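Local structure of Lic12234 (Leptospira interrogans, 4TZH) at residues Leu86-Leu92 against Glu108-Ile114. The protein is of unknown function but belongs to a novel subfamily of leucine-rich repeat proteins and may be a virulence factor of this human pathogen. Residues are numbered along the deposited sequence; the frame is centred on the assembly and turned at random.
Sequences LKNLEVL and ELEKLGI. With ZN (zinc ion), chain E.
Lys87 reaches across to the 108-114 segment, where its ammonium group makes two hydrogen bonds and a further salt bridge. Lys87 NZ donates to the backbone O of Glu108 at 3.0 Å, in the carbonyl plane and on a lone pair. Two carboxylates flank the same nitrogen: Glu110 OE2 lies 2.9 Å from Lys87 NZ, which meets it on the anti side and 33° out of the carboxylate plane, while Glu108 OE1 makes a longer salt bridge. A bend at chi2 (-68°) carries the lysine chain over to this network. The reverse arrangement holds at Asn88, where Lys111, extended beyond CG, runs alongside and Lys111 NZ donates to Asn88 OD1 at 2.8 Å; Lys64 O takes up the amide ND2. The two segments belong to successive turns of a leucine-rich repeat solenoid, whose short parallel strands pair side by side, here Val91 with Ile114. At the entry to those strands Glu90 O accepts twice, from Gly113 N (2.8 Å) and Ile114 N (3.1 Å), the former tilted from the carbonyl plane and the latter within it. Leu92 N then donates to Ile114 O at 3.0 Å. Inside the coil, apolar contacts replace polar ones: Leu109 CD1 meets Leu92 CD2, the two side chains crossing at about a right angle, and Leu112 CD1 packs against Leu92 CB at 3.8 Å. On the outer side, a water donates to both Asn88 O and Glu90 OE2, and that carboxylate oxygen also binds a zinc ion at 2.0 Å, with a second water among the metal's ligands.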
loop_
_atom_site.group_PDB
_atom_site.type_symbol
_atom_site.label_atom_id
_atom_site.label_comp_id
_atom_site.label_asym_id
_atom_site.label_seq_id
_atom_site.Cartn_x
_atom_site.Cartn_y
_atom_site.Cartn_z
ATOM N N LEU A 86 8.231 1.541 7.801
ATOM C CA LEU A 86 7.708 2.718 7.100
ATOM C C LEU A 86 6.609 3.379 7.913
ATOM O O LEU A 86 5.457 3.469 7.499
ATOM C CB LEU A 86 7.255 2.318 5.689
ATOM C CG LEU A 86 8.329 1.655 4.832
ATOM C CD1 LEU A 86 7.758 1.268 3.467
ATOM C CD2 LEU A 86 9.576 2.561 4.668
ATOM N N LYS A 87 7.003 3.860 9.117
ATOM C CA LYS A 87 6.062 4.425 10.079
ATOM C C LYS A 87 5.507 5.771 9.730
ATOM O O LYS A 87 4.573 6.237 10.404
ATOM C CB LYS A 87 6.700 4.493 11.489
ATOM C CG LYS A 87 7.259 3.180 11.999
ATOM C CD LYS A 87 6.151 2.201 12.279
ATOM C CE LYS A 87 6.634 1.057 13.118
ATOM N NZ LYS A 87 5.658 -0.053 13.060
ATOM N N ASN A 88 6.069 6.412 8.676
ATOM C CA ASN A 88 5.575 7.714 8.264
ATOM C C ASN A 88 4.763 7.587 6.964
ATOM O O ASN A 88 4.272 8.590 6.447
ATOM C CB ASN A 88 6.728 8.636 8.028
ATOM C CG ASN A 88 7.260 9.142 9.336
ATOM O OD1 ASN A 88 6.490 9.596 10.189
ATOM N ND2 ASN A 88 8.554 9.003 9.542
ATOM N N LEU A 89 4.569 6.358 6.477
ATOM C CA LEU A 89 3.835 6.177 5.227
ATOM C C LEU A 89 2.372 6.540 5.381
ATOM O O LEU A 89 1.703 6.013 6.286
ATOM C CB LEU A 89 4.014 4.735 4.775
ATOM C CG LEU A 89 3.696 4.480 3.298
ATOM C CD1 LEU A 89 4.764 5.099 2.403
ATOM C CD2 LEU A 89 3.577 2.988 2.987
ATOM N N GLU A 90 1.850 7.381 4.470
ATOM C CA GLU A 90 0.477 7.881 4.510
ATOM C C GLU A 90 -0.368 7.345 3.372
ATOM O O GLU A 90 -1.586 7.220 3.526
ATOM C CB GLU A 90 0.459 9.426 4.441
ATOM C CG GLU A 90 1.223 10.048 5.622
ATOM C CD GLU A 90 1.181 11.566 5.730
ATOM O OE1 GLU A 90 0.400 12.185 4.986
ATOM O OE2 GLU A 90 1.889 12.146 6.575
ATOM N N VAL A 91 0.256 7.078 2.211
ATOM C CA VAL A 91 -0.490 6.618 1.038
ATOM C C VAL A 91 0.283 5.472 0.412
ATOM O O VAL A 91 1.506 5.605 0.206
ATOM C CB VAL A 91 -0.636 7.737 -0.005
ATOM C CG1 VAL A 91 -1.406 7.243 -1.250
ATOM C CG2 VAL A 91 -1.326 8.961 0.604
ATOM N N LEU A 92 -0.412 4.381 0.124
ATOM C CA LEU A 92 0.215 3.209 -0.480
ATOM C C LEU A 92 -0.652 2.749 -1.656
ATOM O O LEU A 92 -1.806 2.343 -1.463
ATOM C CB LEU A 92 0.338 2.108 0.568
ATOM C CG LEU A 92 0.916 0.783 0.097
ATOM C CD1 LEU A 92 2.260 0.959 -0.626
ATOM C CD2 LEU A 92 1.147 -0.139 1.319
ATOM N N GLU A 108 1.429 -2.639 10.450
ATOM C CA GLU A 108 2.383 -1.841 11.211
ATOM C C GLU A 108 2.581 -0.455 10.632
ATOM O O GLU A 108 3.386 0.321 11.133
ATOM C CB GLU A 108 3.748 -2.562 11.328
ATOM C CG GLU A 108 3.717 -3.787 12.230
ATOM C CD GLU A 108 3.442 -3.504 13.694
ATOM O OE1 GLU A 108 3.656 -2.348 14.126
ATOM O OE2 GLU A 108 3.015 -4.438 14.409
ATOM N N LEU A 109 1.850 -0.117 9.572
ATOM C CA LEU A 109 1.998 1.181 8.895
ATOM C C LEU A 109 1.103 2.167 9.656
ATOM O O LEU A 109 0.013 2.532 9.217
ATOM C CB LEU A 109 1.600 1.004 7.428
ATOM C CG LEU A 109 2.466 0.004 6.647
ATOM C CD1 LEU A 109 1.932 -0.229 5.244
ATOM C CD2 LEU A 109 3.912 0.431 6.610
ATOM N N GLU A 110 1.597 2.612 10.795
ATOM C CA GLU A 110 0.837 3.394 11.740
ATOM C C GLU A 110 0.138 4.632 11.216
ATOM O O GLU A 110 -0.973 4.940 11.710
ATOM C CB GLU A 110 1.730 3.777 12.935
ATOM C CG GLU A 110 1.790 2.671 13.973
ATOM C CD GLU A 110 3.101 2.536 14.721
ATOM O OE1 GLU A 110 3.465 3.474 15.469
ATOM O OE2 GLU A 110 3.737 1.465 14.601
ATOM N N LYS A 111 0.743 5.353 10.246
ATOM C CA LYS A 111 0.130 6.592 9.790
ATOM C C LYS A 111 -0.621 6.373 8.468
ATOM O O LYS A 111 -1.080 7.345 7.868
ATOM C CB LYS A 111 1.211 7.645 9.558
ATOM C CG LYS A 111 1.706 8.279 10.867
ATOM C CD LYS A 111 2.721 9.364 10.472
ATOM C CE LYS A 111 3.322 10.017 11.672
ATOM N NZ LYS A 111 4.317 11.008 11.194
ATOM N N LEU A 112 -0.753 5.117 8.019
ATOM C CA LEU A 112 -1.375 4.914 6.695
ATOM C C LEU A 112 -2.809 5.378 6.670
ATOM O O LEU A 112 -3.609 4.956 7.527
ATOM C CB LEU A 112 -1.256 3.438 6.338
ATOM C CG LEU A 112 -1.547 3.098 4.865
ATOM C CD1 LEU A 112 -0.518 3.718 3.944
ATOM C CD2 LEU A 112 -1.580 1.585 4.647
ATOM N N GLY A 113 -3.116 6.213 5.694
ATOM C CA GLY A 113 -4.453 6.760 5.561
ATOM C C GLY A 113 -5.187 6.250 4.344
ATOM O O GLY A 113 -6.419 6.121 4.388
ATOM N N ILE A 114 -4.453 5.969 3.257
ATOM C CA ILE A 114 -5.110 5.550 2.016
ATOM C C ILE A 114 -4.391 4.337 1.494
ATOM O O ILE A 114 -3.162 4.355 1.345
ATOM C CB ILE A 114 -5.055 6.718 0.990
ATOM C CG1 ILE A 114 -5.859 7.949 1.534
ATOM C CG2 ILE A 114 -5.652 6.250 -0.346
ATOM C CD1 ILE A 114 -5.726 9.269 0.845
HETATM ZN ZN ZN E . 1.673 14.104 6.737
HETATM O O HOH W 1 4.107 11.029 7.701
HETATM O O HOH W 2 3.127 14.659 8.126
#